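Local structure of farnesyl diphosphate synthase (Rhodobacter capsulatus, 3M0G) at residues L68-L73 against S184-A189; D81-M86 against T106-G111. The protein probably joins isopentenyl diphosphate to allylic diphosphates such as farnesyl diphosphate, with magnesium as cofactor, to build longer isoprenoid diphosphates. All blocks are in the same frame, centred on the assembly; numbering follows the deposited sequence.

In the fold
After three N-terminal helices, 3-23, 29-37 and 44-55, the chain enters helix 60-81, which carries residues 68-73 of contact 1 and runs directly into the 81-86 segment of contact 2. Contact 2 then closes a short loop, with 19 residues between its segments, against helix 104-121. Contact 1 closes a much longer one, with 110 between, when helix 168-194 brings residues 184-189 back to helix 60-81. The short loop lies wholly within the long one, so the two nest without crossing. Their centres are 21 Å apart and their nearest atoms about 6 Å. Contact 1 joins core helices near the chain's centre; contact 2 ties the aspartate-rich loop to helix 104-121 beside the subunit interface.

Contact 1: L68-L73 against S184-A189; sequences LAVEAL and SFAAQA
Val70 meets the aromatic ring of Phe185 and, more loosely, the methyl of Ala186, and these three buried residues carry the contact between the helices. Val70 CG2 reaches Phe185 CD2 at 3.9 Å, coming to the edge of the ring and staying near its plane, so the methyl meets the ring's rim, not its face. Behind this methyl, Val70 CB lies 4.0 Å from Phe185 CE2, which brings the branch point of the valine against the same edge. The two side chains run past each other in opposite directions. A looser touch, Val70 CG2 to Ala186 CB at 4.3 Å, completes the first shell, and Val70 and Ala186 are also the closest backbone pair, with CA atoms 6.7 Å apart.

With CG anti to the backbone N (chi1 170°), Phe185 places its ring beside helix 60-81, where CG2 of Val70, also anti to its N, reaches the ring's edge. No hydrogen bond crosses between the segments, and only 124 Å² is buried, so this junction is narrow and apolar. On helix 168-194, Gln188 NE2 bonds to Ser184 OG at 2.7 Å with a bent N-H...O angle of 137°, a polar link one turn long. Glu71, next to Val70, is held by a salt bridge to Arg43 and a hydrogen bond from Ala46 N.

In the all-helical fold of the prenyl synthases, the centre of the contact lies about 6 Å from the centre of the chain. Helix 130-144 packs on the Phe185 ring through Leu136, Ala139 and Leu140, helix 44-55 brings Arg45 onto Val70 and Ala186, and helices 3-23 and 104-121 cover other parts of segment 68-73.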
loop_
_atom_site.group_PDB
_atom_site.type_symbol
_atom_site.label_atom_id
_atom_site.label_comp_id
_atom_site.label_asym_id
_atom_site.label_seq_id
_atom_site.Cartn_x
_atom_site.Cartn_y
_atom_site.Cartn_z
ATOM N N LEU B 68 9.443 2.824 -11.587
ATOM C CA LEU B 68 8.921 3.855 -10.705
ATOM C C LEU B 68 8.212 3.253 -9.497
ATOM O O LEU B 68 8.418 3.685 -8.354
ATOM C CB LEU B 68 8.005 4.802 -11.480
ATOM C CG LEU B 68 8.745 5.806 -12.370
ATOM C CD1 LEU B 68 7.779 6.802 -13.025
ATOM C CD2 LEU B 68 9.827 6.534 -11.572
ATOM N N ALA B 69 7.393 2.235 -9.743
ATOM C CA ALA B 69 6.640 1.595 -8.660
ATOM C C ALA B 69 7.555 1.023 -7.584
ATOM O O ALA B 69 7.274 1.200 -6.379
ATOM C CB ALA B 69 5.710 0.502 -9.205
ATOM N N VAL B 70 8.615 0.318 -7.996
ATOM C CA VAL B 70 9.533 -0.282 -7.029
ATOM C C VAL B 70 10.345 0.757 -6.271
ATOM O O VAL B 70 10.611 0.574 -5.091
ATOM C CB VAL B 70 10.423 -1.473 -7.604
ATOM C CG1 VAL B 70 11.536 -1.001 -8.531
ATOM C CG2 VAL B 70 10.997 -2.323 -6.487
ATOM N N GLU B 71 10.720 1.845 -6.944
ATOM C CA GLU B 71 11.400 2.947 -6.256
ATOM C C GLU B 71 10.462 3.665 -5.283
ATOM O O GLU B 71 10.855 4.034 -4.166
ATOM C CB GLU B 71 11.997 3.919 -7.261
ATOM C CG GLU B 71 13.220 3.386 -7.970
ATOM C CD GLU B 71 14.395 3.143 -7.017
ATOM O OE1 GLU B 71 14.687 4.027 -6.185
ATOM O OE2 GLU B 71 15.022 2.065 -7.115
ATOM N N ALA B 72 9.212 3.850 -5.706
ATOM C CA ALA B 72 8.176 4.377 -4.818
ATOM C C ALA B 72 7.989 3.511 -3.577
ATOM O O ALA B 72 7.909 4.026 -2.463
ATOM C CB ALA B 72 6.854 4.529 -5.564
ATOM N N LEU B 73 7.899 2.192 -3.772
ATOM C CA LEU B 73 7.681 1.269 -2.671
ATOM C C LEU B 73 8.911 1.322 -1.739
ATOM O O LEU B 73 8.769 1.349 -0.512
ATOM C CB LEU B 73 7.389 -0.163 -3.200
ATOM C CG LEU B 73 6.644 -1.240 -2.369
ATOM C CD1 LEU B 73 7.347 -1.525 -1.061
ATOM C CD2 LEU B 73 5.154 -0.886 -2.102
ATOM N N SER B 184 13.799 -9.116 -5.551
ATOM C CA SER B 184 13.252 -10.193 -6.374
ATOM C C SER B 184 12.066 -9.704 -7.207
ATOM O O SER B 184 11.928 -10.064 -8.394
ATOM C CB SER B 184 12.831 -11.394 -5.522
ATOM O OG SER B 184 12.335 -12.434 -6.373
ATOM N N PHE B 185 11.215 -8.873 -6.598
ATOM C CA PHE B 185 10.198 -8.226 -7.411
ATOM C C PHE B 185 10.834 -7.498 -8.587
ATOM O O PHE B 185 10.424 -7.732 -9.713
ATOM C CB PHE B 185 9.317 -7.247 -6.654
ATOM C CG PHE B 185 8.438 -6.428 -7.566
ATOM C CD1 PHE B 185 7.257 -6.979 -8.093
ATOM C CD2 PHE B 185 8.798 -5.134 -7.938
ATOM C CE1 PHE B 185 6.423 -6.237 -8.959
ATOM C CE2 PHE B 185 7.965 -4.385 -8.786
ATOM C CZ PHE B 185 6.772 -4.946 -9.296
ATOM N N ALA B 186 11.808 -6.606 -8.333
ATOM C CA ALA B 186 12.439 -5.816 -9.425
ATOM C C ALA B 186 13.016 -6.686 -10.531
ATOM O O ALA B 186 12.896 -6.365 -11.731
ATOM C CB ALA B 186 13.545 -4.876 -8.885
ATOM N N ALA B 187 13.666 -7.774 -10.125
ATOM C CA ALA B 187 14.345 -8.661 -11.051
ATOM C C ALA B 187 13.368 -9.444 -11.909
ATOM O O ALA B 187 13.642 -9.726 -13.054
ATOM C CB ALA B 187 15.269 -9.602 -10.297
ATOM N N GLN B 188 12.213 -9.768 -11.347
ATOM C CA GLN B 188 11.211 -10.532 -12.062
ATOM C C GLN B 188 10.324 -9.656 -12.927
ATOM O O GLN B 188 9.605 -10.170 -13.773
ATOM C CB GLN B 188 10.333 -11.279 -11.086
ATOM C CG GLN B 188 11.003 -12.427 -10.385
ATOM C CD GLN B 188 10.057 -13.088 -9.439
ATOM O OE1 GLN B 188 9.114 -13.740 -9.871
ATOM N NE2 GLN B 188 10.286 -12.920 -8.126
ATOM N N ALA B 189 10.361 -8.346 -12.690
ATOM C CA ALA B 189 9.454 -7.405 -13.348
ATOM C C ALA B 189 9.570 -7.462 -14.873
ATOM O O ALA B 189 8.569 -7.357 -15.575
ATOM C CB ALA B 189 9.702 -5.972 -12.827
#

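Contact 2: D81-M86 against T106-G111; sequences DDMPCM and TAVLAG
Selenomethionine Met83 packs on Ala107 and Val108, and all the touching across this contact is apolar. Met83 CG lies 4.0 Å from Ala107 CB, while Met83 SE comes within 3.8 Å of Val108 CG2. The Met83 and Val108 side chains cross at about a right angle. Chi1 and the extended chi2 (179°) carry CG and SE of Met83 along the helix to Ala107 and Val108, and the bend at chi3 turns only the terminal CE.

Hydrogen bonds within each segment shape the two sides, and one just outside the contact, His80 NE2 to Val108 O, joins helix 60-81 to helix 104-121. Residues 83-86 form a type I turn, closed by Met86 N to Met83 O at 2.8 Å. Asp82 OD1 makes a salt bridge with Arg92.

Across the dimer interface the packing is reciprocal: Met83 touches Val108 of the second subunit, and Val108 touches Met83 of that subunit.

Asp81, Asp82 and Asp87 belong to the first aspartate-rich motif, which in relatives binds substrate diphosphate through magnesium. Of 81-86 Met83 alone touches 106-111 and the carboxylates do not, so the loop rests on the helix by apolar packing, consistent with its aspartates serving magnesium and diphosphate.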
loop_
_atom_site.group_PDB
_atom_site.type_symbol
_atom_site.label_atom_id
_atom_site.label_comp_id
_atom_site.label_asym_id
_atom_site.label_seq_id
_atom_site.Cartn_x
_atom_site.Cartn_y
_atom_site.Cartn_z
ATOM N N ASP B 81 10.870 3.646 8.186
ATOM C CA ASP B 81 11.928 2.971 8.943
ATOM C C ASP B 81 12.794 3.937 9.714
ATOM O O ASP B 81 13.259 3.613 10.817
ATOM C CB ASP B 81 12.772 2.083 8.029
ATOM C CG ASP B 81 12.018 0.850 7.586
ATOM O OD1 ASP B 81 10.956 0.543 8.180
ATOM O OD2 ASP B 81 12.478 0.203 6.636
ATOM N N ASP B 82 12.963 5.134 9.155
ATOM C CA ASP B 82 13.709 6.222 9.795
ATOM C C ASP B 82 13.006 6.806 11.009
ATOM O O ASP B 82 13.644 7.479 11.816
ATOM C CB ASP B 82 14.004 7.345 8.792
ATOM C CG ASP B 82 14.925 6.903 7.687
ATOM O OD1 ASP B 82 15.570 5.838 7.844
ATOM O OD2 ASP B 82 14.986 7.588 6.642
HETATM N N MSE B 83 11.704 6.545 11.154
HETATM C CA MSE B 83 10.945 7.148 12.262
HETATM C C MSE B 83 11.470 6.714 13.637
HETATM O O MSE B 83 12.001 5.604 13.770
HETATM C CB MSE B 83 9.436 6.879 12.143
HETATM C CG MSE B 83 8.755 7.568 10.991
HETATM SE SE MSE B 83 6.849 7.128 10.897
HETATM C CE MSE B 83 6.965 5.225 11.177
ATOM N N PRO B 84 11.301 7.584 14.659
ATOM C CA PRO B 84 11.841 7.392 16.017
ATOM C C PRO B 84 11.507 6.028 16.626
ATOM O O PRO B 84 12.381 5.395 17.214
ATOM C CB PRO B 84 11.190 8.527 16.817
ATOM C CG PRO B 84 10.962 9.604 15.783
ATOM C CD PRO B 84 10.535 8.845 14.561
ATOM N N CYS B 85 10.264 5.573 16.470
ATOM C CA CYS B 85 9.841 4.289 17.042
ATOM C C CYS B 85 10.404 3.104 16.263
ATOM O O CYS B 85 10.280 1.967 16.685
ATOM C CB CYS B 85 8.312 4.203 17.116
ATOM S SG CYS B 85 7.534 4.171 15.506
HETATM N N MSE B 86 11.018 3.382 15.115
HETATM C CA MSE B 86 11.632 2.353 14.306
HETATM C C MSE B 86 13.151 2.477 14.444
HETATM O O MSE B 86 13.694 2.262 15.531
HETATM C CB MSE B 86 11.169 2.490 12.847
HETATM C CG MSE B 86 9.650 2.312 12.643
HETATM SE SE MSE B 86 9.190 0.430 12.290
HETATM C CE MSE B 86 10.087 0.298 10.644
ATOM N N THR B 106 3.508 13.607 9.257
ATOM C CA THR B 106 3.825 13.732 7.829
ATOM C C THR B 106 4.618 12.549 7.262
ATOM O O THR B 106 4.359 12.126 6.124
ATOM C CB THR B 106 4.526 15.066 7.519
ATOM O OG1 THR B 106 3.765 16.137 8.094
ATOM C CG2 THR B 106 4.648 15.279 6.015
ATOM N N ALA B 107 5.574 12.008 8.030
ATOM C CA ALA B 107 6.269 10.788 7.609
ATOM C C ALA B 107 5.356 9.543 7.503
ATOM O O ALA B 107 5.465 8.770 6.564
ATOM C CB ALA B 107 7.495 10.502 8.521
ATOM N N VAL B 108 4.465 9.341 8.463
ATOM C CA VAL B 108 3.472 8.267 8.339
ATOM C C VAL B 108 2.706 8.439 7.029
ATOM O O VAL B 108 2.618 7.519 6.204
ATOM C CB VAL B 108 2.481 8.288 9.526
ATOM C CG1 VAL B 108 1.316 7.266 9.333
ATOM C CG2 VAL B 108 3.215 8.088 10.821
ATOM N N LEU B 109 2.200 9.654 6.814
ATOM C CA LEU B 109 1.300 9.909 5.706
ATOM C C LEU B 109 2.001 9.852 4.352
ATOM O O LEU B 109 1.453 9.304 3.389
ATOM C CB LEU B 109 0.556 11.232 5.909
ATOM C CG LEU B 109 -0.441 11.264 7.067
ATOM C CD1 LEU B 109 -1.142 12.587 7.014
ATOM C CD2 LEU B 109 -1.494 10.122 6.991
ATOM N N ALA B 110 3.225 10.355 4.294
ATOM C CA ALA B 110 3.963 10.374 3.028
ATOM C C ALA B 110 4.366 8.954 2.607
ATOM O O ALA B 110 4.303 8.597 1.422
ATOM C CB ALA B 110 5.157 11.319 3.112
ATOM N N GLY B 111 4.782 8.146 3.570
ATOM C CA GLY B 111 5.029 6.716 3.283
ATOM C C GLY B 111 3.753 5.972 2.887
ATOM O O GLY B 111 3.783 5.122 2.015
#